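Local coordinates for protein angel homolog 2 (Homo sapiens, PDB 6RW0) that removes 2',3'-cyclic phosphates as a phosphatase of the CCR4/nocturin family and probably binds mRNA 3'-untranslated regions, at residues Leu80-Arg85 and Gly112-Pro117; Ser118-Ser121 and His125-Tyr128. All coordinates share one frame; numbering follows the deposited sequence. Where two conformers were deposited one is given.

Overall arrangement
Helix 108-121 serves both contacts, whose centres lie about 13 Å apart. Contact 1 ties its middle to the start of helix 82-96, and contact 2 ties residues 118-121 to strand 124-130, an outermost strand of its seven-stranded sheet. Both are partly buried. Each pairs an apolar touch on the buried side with a glutamate at the more exposed margin, but the donors differ: an indole N-H in contact 1, a strand amide in contact 2. The helix-to-helix contact rests on one large ring, whereas the helix-to-strand contact is spread over a leucine, a cysteine and a glutamate. Arg-116 links them, its NH2 lying 3.0 Å from Cys-126 O, a probable hydrogen bond.

Contact 1 of 2, residues Leu80-Arg85 and Gly112-Pro117; sequences LHWSFR and GAEIRP
Trp-82 reaches from the first turn of helix 82-96 to Glu-114 and Ile-115, two successive residues of helix 108-121, and meets each with a different part of its indole. Its CG stands anti to the backbone N (chi1 -178°), which carries the ring outward to the other helix. The pyrrole side is polar: NE1 donates to Glu-114 OE2 over 2.8 Å. The acceptor lies in the plane of the indole, while the donor approaches the carboxylate on its syn side, 27° out of the carboxylate plane. Ring and carboxylate are nearly perpendicular, at 83°. The other oxygen, Glu-114 OE1, accepts from a water at 2.6 Å, and this water also makes a weak bond to Trp-82 O. Glutamate suits this partly exposed margin because it can accept from indole and water at once. The benzene side is apolar, with Trp-82 CZ2 4.0 Å from Ile-115 CD1, a buried isoleucine offering only hydrocarbon. Tryptophan fits because a single side chain offers both an N-H and a broad hydrocarbon surface. A leucine here would probably leave Glu-114 OE2 without its indole donor and open a gap beside Ile-115. Around the pair, Trp-82 stacks on His-110 of helix 108-121 and touches Gln-62 of helix 62-67, while Phe-86, one turn further along helix 82-96, packs against Glu-114 and Ile-115, extending the seam between the two helices.

Contact 2 of 2, residues Ser118-Ser121 and His125-Tyr128; sequences SLES and HCEY
The imidazole of His-125 and the carboxylate of Glu-120 are the flat groups that meet here, bridged by a water in one of the two conformers of Glu-120, the one described. That water lies at the edge of the imidazole, in its plane, 3.0 Å from His-125 ND1, and donates to Glu-120 OE1 at 2.7 Å. Another part of the same edge is taken by Glu-127, two residues on along the strand: His-125 NE2 donates to Glu-127 OE2 over 2.9 Å. This donor meets the carboxylate on its anti side, 33° out of its plane. The bond restrains the turn of the ring, with the water as a lesser help; Glu-120 OE2 approaches the ring obliquely, and Phe-143 of the adjacent strand 137-144 meets it at about 50° between planes. A glutamate is long and flexible enough to reach from the helix to the strand's backbone; in the same conformer its chain bends at chi2 (-91°), and OE2 accepts a weak bond from Cys-126 N at 3.0 Å. Deeper in, Cys-126 SG lies 3.7 Å from Leu-119 CB; the compact, weakly polar thiol suits so close an approach of helix and strand, and leucine supplies the apolar surface. Leu-119 and Cys-126 both rest on Cys-142 of strand 137-144, and Leu-119 also touches Ile-93 of helix 82-96, so this part of helix 108-121 touches both that helix and the sheet margin before the chain turns back into strand 124-130.

Contact 1 of 2, residues Leu80-Arg85 and Gly112-Pro117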
# COMPACT_ATOMS: atom_id res chain seq x y z
N LEU A 80 7.43 19.42 12.35
CA LEU A 80 6.75 18.20 12.75
C LEU A 80 5.32 18.41 13.21
O LEU A 80 4.56 17.44 13.27
CB LEU A 80 7.53 17.48 13.84
CG LEU A 80 8.92 17.01 13.42
CD1 LEU A 80 9.65 16.46 14.63
CD2 LEU A 80 8.85 15.96 12.33
N HIS A 81 4.91 19.64 13.52
CA HIS A 81 3.56 19.88 14.02
C HIS A 81 2.52 19.61 12.95
O HIS A 81 2.73 19.92 11.77
CB HIS A 81 3.44 21.32 14.50
CG HIS A 81 4.38 21.67 15.60
ND1 HIS A 81 4.33 21.09 16.84
CD2 HIS A 81 5.42 22.54 15.63
CE1 HIS A 81 5.29 21.59 17.60
NE2 HIS A 81 5.97 22.47 16.89
N TRP A 82 1.39 19.04 13.35
CA TRP A 82 0.32 18.77 12.39
C TRP A 82 -0.17 20.06 11.73
O TRP A 82 -0.57 20.04 10.57
CB TRP A 82 -0.83 18.03 13.07
CG TRP A 82 -1.98 17.67 12.17
CD1 TRP A 82 -3.26 18.10 12.30
CD2 TRP A 82 -1.95 16.80 11.04
NE1 TRP A 82 -4.04 17.54 11.31
CE2 TRP A 82 -3.26 16.75 10.52
CE3 TRP A 82 -0.95 16.08 10.40
CZ2 TRP A 82 -3.58 15.99 9.40
CZ3 TRP A 82 -1.28 15.31 9.30
CH2 TRP A 82 -2.57 15.28 8.81
N SER A 83 -0.15 21.18 12.46
CA SER A 83 -0.55 22.45 11.86
C SER A 83 0.36 22.86 10.71
O SER A 83 -0.05 23.65 9.85
CB SER A 83 -0.55 23.54 12.94
OG SER A 83 0.74 23.70 13.49
N PHE A 84 1.61 22.38 10.71
CA PHE A 84 2.57 22.60 9.63
C PHE A 84 2.41 21.55 8.53
O PHE A 84 2.37 21.87 7.34
CB PHE A 84 4.00 22.56 10.20
CG PHE A 84 5.05 22.94 9.20
CD1 PHE A 84 5.58 21.99 8.34
CD2 PHE A 84 5.49 24.24 9.10
CE1 PHE A 84 6.53 22.34 7.39
CE2 PHE A 84 6.45 24.59 8.16
CZ PHE A 84 6.96 23.64 7.30
N ARG A 85 2.28 20.28 8.92
CA ARG A 85 2.33 19.20 7.94
C ARG A 85 1.06 19.12 7.10
O ARG A 85 1.14 18.88 5.89
CB ARG A 85 2.56 17.86 8.65
CG ARG A 85 3.87 17.79 9.40
CD ARG A 85 4.26 16.36 9.75
NE ARG A 85 3.26 15.62 10.51
CZ ARG A 85 2.59 14.55 10.08
NH1 ARG A 85 2.75 14.07 8.86
NH2 ARG A 85 1.73 13.96 10.89
N GLY A 112 -11.73 13.29 10.46
CA GLY A 112 -13.05 13.88 10.60
C GLY A 112 -13.02 15.40 10.61
O GLY A 112 -13.90 16.05 10.04
N ALA A 113 -12.02 15.98 11.28
CA ALA A 113 -12.00 17.43 11.48
C ALA A 113 -11.52 18.19 10.25
O ALA A 113 -11.99 19.30 9.99
CB ALA A 113 -11.06 17.77 12.64
N GLU A 114 -10.58 17.61 9.50
CA GLU A 114 -9.85 18.35 8.48
C GLU A 114 -9.62 17.59 7.18
O GLU A 114 -9.85 18.15 6.10
CB GLU A 114 -8.47 18.77 9.01
CG GLU A 114 -8.43 19.44 10.35
CD GLU A 114 -7.03 19.40 10.89
OE1 GLU A 114 -6.24 20.30 10.53
OE2 GLU A 114 -6.70 18.42 11.60
N ILE A 115 -9.12 16.36 7.22
CA ILE A 115 -8.76 15.66 5.96
C ILE A 115 -9.99 15.33 5.12
O ILE A 115 -10.01 15.71 3.97
CB ILE A 115 -7.94 14.39 6.26
CG1 ILE A 115 -6.73 14.67 7.13
CG2 ILE A 115 -7.55 13.72 4.95
CD1 ILE A 115 -6.07 13.42 7.66
N ARG A 116 -10.99 14.68 5.69
CA ARG A 116 -12.18 14.33 4.89
C ARG A 116 -12.89 15.60 4.39
O ARG A 116 -13.16 15.64 3.23
CB ARG A 116 -13.13 13.43 5.68
CG ARG A 116 -14.11 12.72 4.78
CD ARG A 116 -15.10 11.88 5.55
NE ARG A 116 -15.80 10.99 4.66
CZ ARG A 116 -16.88 11.32 3.98
NH1 ARG A 116 -17.39 12.53 4.14
NH2 ARG A 116 -17.44 10.45 3.17
N PRO A 117 -13.14 16.65 5.18
CA PRO A 117 -13.80 17.83 4.63
C PRO A 117 -12.97 18.46 3.51
O PRO A 117 -13.51 18.86 2.55
CB PRO A 117 -13.95 18.76 5.83
CG PRO A 117 -13.93 17.85 7.00
CD PRO A 117 -12.93 16.80 6.62
O HOH W 1 -3.72 21.06 10.73

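Contact 2 of 2, residues Ser118-Ser121 and His125-Tyr128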
# COMPACT_ATOMS: atom_id res chain seq x y z
N SER A 118 -11.65 18.52 3.67
CA SER A 118 -10.81 19.13 2.64
C SER A 118 -10.85 18.33 1.35
O SER A 118 -10.95 18.91 0.26
CB SER A 118 -9.38 19.28 3.15
OG SER A 118 -9.31 20.20 4.23
N LEU A 119 -10.80 17.00 1.44
CA LEU A 119 -10.84 16.20 0.23
C LEU A 119 -12.22 16.26 -0.43
O LEU A 119 -12.31 16.29 -1.66
CB LEU A 119 -10.44 14.76 0.53
CG LEU A 119 -9.00 14.58 1.02
CD1 LEU A 119 -8.69 13.13 1.35
CD2 LEU A 119 -8.01 15.10 -0.02
N GLU A 120 -13.25 16.24 0.40
CA GLU A 120 -14.61 16.38 -0.20
C GLU A 120 -14.83 17.73 -0.97
O GLU A 120 -15.36 17.90 -2.17
CB GLU A 120 -15.71 16.17 0.85
CG GLU A 120 -15.73 14.77 1.45
CD GLU A 120 -16.60 13.69 0.81
OE1 GLU A 120 -17.70 14.02 0.37
OE2 GLU A 120 -16.18 12.52 0.81
N SER A 121 -14.13 18.76 -0.45
CA SER A 121 -14.21 20.05 -1.12
C SER A 121 -13.51 20.03 -2.48
O SER A 121 -13.87 20.81 -3.37
CB SER A 121 -13.63 21.16 -0.23
OG SER A 121 -12.21 21.11 -0.19
N HIS A 125 -15.04 11.58 -3.16
CA HIS A 125 -15.85 10.79 -2.22
C HIS A 125 -14.82 9.98 -1.42
O HIS A 125 -14.03 9.35 -2.04
CB HIS A 125 -16.78 9.86 -2.96
CG HIS A 125 -17.50 9.02 -1.99
ND1 HIS A 125 -18.46 9.54 -1.20
CD2 HIS A 125 -17.29 7.78 -1.55
CE1 HIS A 125 -18.87 8.63 -0.38
NE2 HIS A 125 -18.21 7.58 -0.61
N CYS A 126 -14.90 9.96 -0.10
CA CYS A 126 -13.90 9.32 0.75
C CYS A 126 -14.50 8.17 1.55
O CYS A 126 -15.57 8.31 2.14
CB CYS A 126 -13.35 10.34 1.76
SG CYS A 126 -12.56 11.77 0.99
N GLU A 127 -13.76 7.05 1.60
CA GLU A 127 -14.13 5.91 2.43
C GLU A 127 -12.95 5.52 3.32
O GLU A 127 -11.82 5.40 2.84
CB GLU A 127 -14.54 4.71 1.57
CG GLU A 127 -15.85 4.90 0.81
CD GLU A 127 -17.09 4.88 1.70
OE1 GLU A 127 -17.00 4.47 2.88
OE2 GLU A 127 -18.16 5.28 1.19
N TYR A 128 -13.22 5.29 4.60
CA TYR A 128 -12.19 5.07 5.60
C TYR A 128 -12.35 3.72 6.26
O TYR A 128 -13.46 3.23 6.46
CB TYR A 128 -12.31 6.13 6.68
CG TYR A 128 -11.29 6.20 7.80
CD1 TYR A 128 -9.93 6.30 7.54
CD2 TYR A 128 -11.71 6.28 9.12
CE1 TYR A 128 -9.02 6.42 8.57
CE2 TYR A 128 -10.81 6.40 10.15
CZ TYR A 128 -9.46 6.47 9.88
OH TYR A 128 -8.59 6.62 10.92
O HOH W 2 -19.32 12.45 -1.13